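PDB 4MX6: TRAP-type C4-dicarboxylate:H+ symport system substrate-binding component DctP from Shewanella oneidensis, which binds succinate, and probably other C4-dicarboxylates, in the periplasm and probably delivers them to the membrane components of a TRAP transporter. Local coordinates for residues F202-V205 with F206-Q210; D288-L291 with I292-S295; A55-F58 with K59-V62. All blocks are in the same frame, centred on the assembly; numbering follows the deposited sequence.

Interaction 1 of 3, residues F202-V205 with F206-Q210; sequences FSEV and FTLLQ
Val205 and Leu209, one helical turn apart, lie side by side and point the same way, with Val205 CG1 4.0 Å from Leu209 CD1. They form the tight, inward side of this first turn of helix 205-210. The valine holds CG1 opposite its own backbone N (chi1 177°), a setting that brings this methyl alongside the leucine. Both side chains also rest on Gln217 of strand 217-219, and Val205 touches Arg179, so a compact branched residue suits this buried place beside a succinate-binding arginine. The backbones of the two are joined by Leu209 N donating to Val205 O at 3.0 Å. A second, equally straight bond joins Leu208 N to Glu204 O. Around that carbonyl the leucine is closely fitted: Leu208 CG sits 3.3 Å from Glu204 O, while Leu208 CD1 meets Glu204 CB at 3.9 Å and lies near Glu204 OE1 as well, the glutamate contributing its aliphatic stem here. Replacing Leu208 with an alanine would probably leave the stem of Glu204 without its apolar neighbour and its side chain freer to turn.

The other side is wet. Where direct backbone bonds are not yet regular, two waters bridge the opening turn: water 1 donates to Phe202 O and accepts from Phe206 N at 3.0 Å, and water 2 does the same between Ser203 O and Thr207 N. Each stands in for an i to i+4 helical bond, which fits the small polar residues Ser203 and Thr207 on this exposed side. The arrangement is that of a hydrated helix N-terminus leading out of a loop, set beside Arg179 and Asn219, two succinate-binding residues of a periplasmic solute-binding protein.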
loop_
_atom_site.group_PDB
_atom_site.type_symbol
_atom_site.label_atom_id
_atom_site.label_comp_id
_atom_site.label_asym_id
_atom_site.label_seq_id
_atom_site.Cartn_x
_atom_site.Cartn_y
_atom_site.Cartn_z
ATOM N N PHE A 202 8.986 4.414 -4.669
ATOM C CA PHE A 202 9.165 4.457 -3.231
ATOM C C PHE A 202 10.628 4.595 -2.846
ATOM O O PHE A 202 10.945 5.277 -1.878
ATOM C CB PHE A 202 8.575 3.200 -2.609
ATOM C CG PHE A 202 8.577 3.191 -1.113
ATOM C CD1 PHE A 202 7.850 4.136 -0.398
ATOM C CD2 PHE A 202 9.286 2.231 -0.410
ATOM C CE1 PHE A 202 7.811 4.094 0.979
ATOM C CE2 PHE A 202 9.237 2.187 0.972
ATOM C CZ PHE A 202 8.511 3.134 1.665
ATOM N N SER A 203 11.524 3.946 -3.584
ATOM C CA SER A 203 12.942 3.967 -3.237
ATOM C C SER A 203 13.558 5.365 -3.226
ATOM O O SER A 203 14.604 5.573 -2.610
ATOM C CB SER A 203 13.708 3.070 -4.205
ATOM O OG SER A 203 13.677 3.601 -5.516
ATOM N N GLU A 204 12.928 6.323 -3.906
ATOM C CA GLU A 204 13.473 7.675 -4.002
ATOM C C GLU A 204 12.972 8.634 -2.929
ATOM O O GLU A 204 13.458 9.745 -2.820
ATOM C CB GLU A 204 13.097 8.276 -5.357
ATOM C CG GLU A 204 13.717 7.584 -6.555
ATOM C CD GLU A 204 13.403 8.301 -7.859
ATOM O OE1 GLU A 204 13.063 9.494 -7.816
ATOM O OE2 GLU A 204 13.503 7.675 -8.928
ATOM N N VAL A 205 11.967 8.241 -2.165
ATOM C CA VAL A 205 11.237 9.212 -1.363
ATOM C C VAL A 205 12.107 9.885 -0.306
ATOM O O VAL A 205 12.072 11.105 -0.167
ATOM C CB VAL A 205 9.980 8.602 -0.731
ATOM C CG1 VAL A 205 9.281 9.615 0.144
ATOM C CG2 VAL A 205 9.037 8.130 -1.830
ATOM N N PHE A 206 12.899 9.121 0.436
ATOM C CA PHE A 206 13.727 9.726 1.462
ATOM C C PHE A 206 14.620 10.828 0.874
ATOM O O PHE A 206 14.698 11.931 1.411
ATOM C CB PHE A 206 14.594 8.706 2.208
ATOM C CG PHE A 206 15.525 9.353 3.188
ATOM C CD1 PHE A 206 15.107 9.632 4.481
ATOM C CD2 PHE A 206 16.792 9.748 2.806
ATOM C CE1 PHE A 206 15.942 10.272 5.377
ATOM C CE2 PHE A 206 17.630 10.389 3.701
ATOM C CZ PHE A 206 17.206 10.648 4.988
ATOM N N THR A 207 15.294 10.523 -0.224
ATOM C CA THR A 207 16.219 11.477 -0.822
ATOM C C THR A 207 15.479 12.703 -1.361
ATOM O O THR A 207 15.981 13.821 -1.245
ATOM C CB THR A 207 17.055 10.806 -1.930
ATOM O OG1 THR A 207 17.774 9.696 -1.377
ATOM C CG2 THR A 207 18.043 11.786 -2.548
ATOM N N LEU A 208 14.299 12.504 -1.944
ATOM C CA LEU A 208 13.512 13.631 -2.415
ATOM C C LEU A 208 13.128 14.561 -1.270
ATOM O O LEU A 208 13.173 15.783 -1.423
ATOM C CB LEU A 208 12.265 13.132 -3.143
ATOM C CG LEU A 208 12.517 12.412 -4.472
ATOM C CD1 LEU A 208 11.264 11.663 -4.921
ATOM C CD2 LEU A 208 12.980 13.389 -5.556
ATOM N N LEU A 209 12.740 13.992 -0.132
ATOM C CA LEU A 209 12.396 14.793 1.043
ATOM C C LEU A 209 13.640 15.495 1.588
ATOM O O LEU A 209 13.617 16.692 1.911
ATOM C CB LEU A 209 11.811 13.925 2.153
ATOM C CG LEU A 209 10.481 13.229 1.883
ATOM C CD1 LEU A 209 10.234 12.212 2.977
ATOM C CD2 LEU A 209 9.329 14.214 1.797
ATOM N N GLN A 210 14.717 14.731 1.727
ATOM C CA GLN A 210 15.961 15.245 2.306
ATOM C C GLN A 210 16.444 16.487 1.560
ATOM O O GLN A 210 16.856 17.482 2.161
ATOM C CB GLN A 210 17.035 14.159 2.254
ATOM C CG GLN A 210 18.391 14.582 2.777
ATOM C CD GLN A 210 19.454 13.580 2.447
ATOM O OE1 GLN A 210 19.473 13.002 1.357
ATOM N NE2 GLN A 210 20.351 13.350 3.389
HETATM O O HOH W 1 12.497 6.176 0.403
HETATM O O HOH W 2 15.712 7.678 -1.072
#

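Interaction 2 of 3, residues D288-L291 with I292-S295; sequences DKQL and ILDS
From Asp288 to Asp294 the backbone follows regular alpha-helical bonding, Ile292 N to Asp288 O, Leu293 N to Lys289 O and Asp294 N to Gln290 O, whereas the last bond, Ser295 N to Leu291 O, is longer at 3.2 Å and bent to 135°. Over this frame the side chains of Gln290 and Asp294 cross at about a right angle. Gln290 NE2 donates to Asp294 OD1 at 3.0 Å in a nearly straight bond; the oxygen lies in the plane of the amide, but the amide reaches it from above the carboxylate plane, the two planes being 47° apart. The glutamine leaves the backbone with CG anti to N (chi1 -170°) and then bends at chi2, which carries its amide forward to the carboxylate of the next turn. Two polar residues suit this exposed side, and the bond probably restrains how both groups turn.

These residues form the final turns of the long helix 260-295, which packs on helix 221-226 through Asp288, Lys289 and Leu291, while Ile292 reaches Tyr230. The branched Ile292 suits its buried place, its CG1 close over Asp288 O at 3.3 Å. Lys289 extends fully to a salt bridge with Glu238, and its stem runs past Leu293, Lys289 CE being 4.3 Å from Leu293 CD1. At the end of the segment Ser295 OG folds back and donates to Ile292 O at 2.7 Å, in the carbonyl plane and on a lone pair; the same hydroxyl is also hydrogen-bonded to Leu297 N.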
loop_
_atom_site.group_PDB
_atom_site.type_symbol
_atom_site.label_atom_id
_atom_site.label_comp_id
_atom_site.label_asym_id
_atom_site.label_seq_id
_atom_site.Cartn_x
_atom_site.Cartn_y
_atom_site.Cartn_z
ATOM N N ASP A 288 5.338 2.129 15.867
ATOM C CA ASP A 288 6.161 3.037 15.097
ATOM C C ASP A 288 5.728 4.489 15.264
ATOM O O ASP A 288 6.575 5.377 15.247
ATOM C CB ASP A 288 6.213 2.610 13.625
ATOM C CG ASP A 288 7.057 1.369 13.403
ATOM O OD1 ASP A 288 7.650 0.858 14.393
ATOM O OD2 ASP A 288 7.130 0.923 12.241
ATOM N N LYS A 289 4.436 4.746 15.456
ATOM C CA LYS A 289 4.005 6.079 15.841
ATOM C C LYS A 289 4.724 6.490 17.131
ATOM O O LYS A 289 5.272 7.591 17.234
ATOM C CB LYS A 289 2.488 6.139 16.043
ATOM C CG LYS A 289 2.011 7.504 16.530
ATOM C CD LYS A 289 0.508 7.561 16.718
ATOM C CE LYS A 289 0.095 8.913 17.253
ATOM N NZ LYS A 289 -1.365 8.940 17.544
ATOM N N GLN A 290 4.726 5.614 18.131
ATOM C CA GLN A 290 5.379 5.931 19.402
ATOM C C GLN A 290 6.888 6.144 19.254
ATOM O O GLN A 290 7.434 7.055 19.869
ATOM C CB GLN A 290 5.091 4.856 20.447
ATOM C CG GLN A 290 5.531 5.248 21.849
ATOM C CD GLN A 290 4.841 6.513 22.335
ATOM O OE1 GLN A 290 3.616 6.621 22.294
ATOM N NE2 GLN A 290 5.626 7.476 22.785
ATOM N N LEU A 291 7.558 5.328 18.446
ATOM C CA LEU A 291 8.993 5.519 18.252
ATOM C C LEU A 291 9.299 6.862 17.593
ATOM O O LEU A 291 10.281 7.518 17.939
ATOM C CB LEU A 291 9.586 4.380 17.432
ATOM C CG LEU A 291 9.627 3.029 18.165
ATOM C CD1 LEU A 291 10.038 1.918 17.224
ATOM C CD2 LEU A 291 10.563 3.049 19.373
ATOM N N ILE A 292 8.456 7.279 16.651
ATOM C CA ILE A 292 8.625 8.592 16.032
ATOM C C ILE A 292 8.449 9.702 17.069
ATOM O O ILE A 292 9.252 10.635 17.150
ATOM C CB ILE A 292 7.668 8.770 14.848
ATOM C CG1 ILE A 292 8.106 7.857 13.702
ATOM C CG2 ILE A 292 7.641 10.232 14.389
ATOM C CD1 ILE A 292 7.067 7.708 12.617
ATOM N N LEU A 293 7.415 9.596 17.888
ATOM C CA LEU A 293 7.212 10.572 18.950
ATOM C C LEU A 293 8.413 10.595 19.909
ATOM O O LEU A 293 8.892 11.675 20.290
ATOM C CB LEU A 293 5.910 10.281 19.697
ATOM C CG LEU A 293 4.633 10.399 18.859
ATOM C CD1 LEU A 293 3.413 10.179 19.737
ATOM C CD2 LEU A 293 4.535 11.726 18.105
ATOM N N ASP A 294 8.901 9.412 20.288
ATOM C CA ASP A 294 10.034 9.312 21.216
ATOM C C ASP A 294 11.253 10.082 20.703
ATOM O O ASP A 294 12.043 10.603 21.490
ATOM C CB ASP A 294 10.460 7.850 21.422
ATOM C CG ASP A 294 9.467 7.036 22.227
ATOM O OD1 ASP A 294 8.574 7.618 22.879
ATOM O OD2 ASP A 294 9.594 5.790 22.204
ATOM N N SER A 295 11.431 10.122 19.386
ATOM C CA SER A 295 12.620 10.742 18.797
ATOM C C SER A 295 12.656 12.251 18.995
ATOM O O SER A 295 13.730 12.853 18.987
ATOM C CB SER A 295 12.688 10.446 17.299
ATOM O OG SER A 295 11.795 11.274 16.567
#

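Interaction 3 of 3, residues A55-F58 with K59-V62; sequences ALKF and KELV
Lys57 and Glu60 meet through water 3, which accepts from Lys57 NZ at 2.9 Å and donates to Glu60 OE1 at 2.8 Å. The direct separation of Lys57 NZ from Glu60 OE1, 4.6 Å, is too long for a salt bridge, so the water carries the hydrogen bonds while the opposite charges probably still attract. Lys57 bends at chi2 (62°), which turns its stem along the helix so that Lys57 CE lies 3.9 Å from Leu61 CD2; a long chain thus serves an apolar neighbour and a polar end at once. In the backbone, the carbonyls of Ala55, Leu56, Lys57 and Phe58 each accept from the N-H four residues on.

This is the middle of helix 50-65, the connection of a beta-alpha-beta unit between strands 37-42 and 70-75. Its sheet-facing side is apolar: Val62 CG2 stands over one face of the Phe58 ring in a CH-pi contact, 3.6 Å from Phe58 CE1, and both side chains touch Val72. The ring also packs edge-to-face with Phe97 and reaches Leu270 of helix 260-295, which suits a large flat residue. Lys59 sends its ammonium away from this stretch, where Val72 O accepts a hydrogen bond from NZ and Glu63 OE2 forms a salt bridge with it.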
loop_
_atom_site.group_PDB
_atom_site.type_symbol
_atom_site.label_atom_id
_atom_site.label_comp_id
_atom_site.label_asym_id
_atom_site.label_seq_id
_atom_site.Cartn_x
_atom_site.Cartn_y
_atom_site.Cartn_z
ATOM N N ALA A 55 6.637 -11.622 3.928
ATOM C CA ALA A 55 7.444 -12.314 2.926
ATOM C C ALA A 55 8.370 -13.337 3.595
ATOM O O ALA A 55 8.535 -14.455 3.092
ATOM C CB ALA A 55 8.235 -11.307 2.103
ATOM N N LEU A 56 8.997 -12.954 4.712
ATOM C CA LEU A 56 9.880 -13.888 5.424
ATOM C C LEU A 56 9.102 -15.039 6.053
ATOM O O LEU A 56 9.583 -16.167 6.074
ATOM C CB LEU A 56 10.688 -13.146 6.485
ATOM C CG LEU A 56 11.822 -12.267 5.947
ATOM C CD1 LEU A 56 12.498 -11.541 7.094
ATOM C CD2 LEU A 56 12.840 -13.062 5.141
ATOM N N LYS A 57 7.897 -14.785 6.551
ATOM C CA LYS A 57 7.088 -15.874 7.091
ATOM C C LYS A 57 6.735 -16.871 5.990
ATOM O O LYS A 57 6.776 -18.088 6.197
ATOM C CB LYS A 57 5.824 -15.320 7.755
ATOM C CG LYS A 57 4.927 -16.376 8.392
ATOM C CD LYS A 57 5.620 -17.122 9.528
ATOM C CE LYS A 57 4.657 -18.003 10.297
ATOM N NZ LYS A 57 5.311 -18.664 11.445
ATOM N N PHE A 58 6.406 -16.362 4.808
ATOM C CA PHE A 58 6.103 -17.218 3.661
ATOM C C PHE A 58 7.312 -18.099 3.331
ATOM O O PHE A 58 7.176 -19.316 3.146
ATOM C CB PHE A 58 5.664 -16.345 2.487
ATOM C CG PHE A 58 5.417 -17.094 1.198
ATOM C CD1 PHE A 58 4.463 -18.093 1.106
ATOM C CD2 PHE A 58 6.107 -16.735 0.062
ATOM C CE1 PHE A 58 4.242 -18.737 -0.083
ATOM C CE2 PHE A 58 5.873 -17.379 -1.135
ATOM C CZ PHE A 58 4.942 -18.377 -1.202
ATOM N N LYS A 59 8.502 -17.504 3.292
ATOM C CA LYS A 59 9.735 -18.261 3.108
ATOM C C LYS A 59 9.875 -19.362 4.153
ATOM O O LYS A 59 10.177 -20.507 3.817
ATOM C CB LYS A 59 10.929 -17.310 3.188
ATOM C CG LYS A 59 12.288 -17.990 3.217
ATOM C CD LYS A 59 13.404 -16.970 3.365
ATOM C CE LYS A 59 14.785 -17.606 3.424
ATOM N NZ LYS A 59 15.105 -18.337 2.179
ATOM N N GLU A 60 9.677 -19.017 5.419
ATOM C CA GLU A 60 9.847 -19.968 6.505
ATOM C C GLU A 60 8.881 -21.136 6.367
ATOM O O GLU A 60 9.273 -22.299 6.487
ATOM C CB GLU A 60 9.656 -19.264 7.853
ATOM C CG GLU A 60 10.793 -18.316 8.184
ATOM C CD GLU A 60 10.507 -17.370 9.330
ATOM O OE1 GLU A 60 9.564 -17.653 10.085
ATOM O OE2 GLU A 60 11.247 -16.361 9.472
ATOM N N LEU A 61 7.620 -20.834 6.074
ATOM C CA LEU A 61 6.606 -21.879 5.991
ATOM C C LEU A 61 6.830 -22.778 4.785
ATOM O O LEU A 61 6.659 -23.998 4.880
ATOM C CB LEU A 61 5.195 -21.292 5.974
ATOM C CG LEU A 61 4.777 -20.588 7.261
ATOM C CD1 LEU A 61 3.338 -20.162 7.101
ATOM C CD2 LEU A 61 4.941 -21.482 8.467
ATOM N N VAL A 62 7.194 -22.204 3.640
ATOM C CA VAL A 62 7.422 -23.038 2.464
ATOM C C VAL A 62 8.597 -23.971 2.716
ATOM O O VAL A 62 8.546 -25.165 2.400
ATOM C CB VAL A 62 7.660 -22.177 1.196
ATOM C CG1 VAL A 62 8.199 -23.028 0.044
ATOM C CG2 VAL A 62 6.373 -21.474 0.778
HETATM O O HOH W 3 7.886 -19.822 10.801
#

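Along the chain the order is interaction 3, interaction 1, interaction 2, and none touches another. The centres of interactions 1 and 2 are about 20 Å apart, and each is about 29 Å from that of interaction 3. Helix 260-295 ties two of them together: interaction 2 occupies its C-terminal turns, and its earlier residues Leu270, Ser273 and Leu276 pack against interaction 3. Strand 217-219 backs interaction 1, and helix 221-226, which follows it closely in the chain, packs against interaction 2. Succinate lies about 6 Å from the Val205 side chain but about 11 Å from those of Ala55 and Asp288, so interaction 1 is nearest the pocket and the other two lie farther out in the fold.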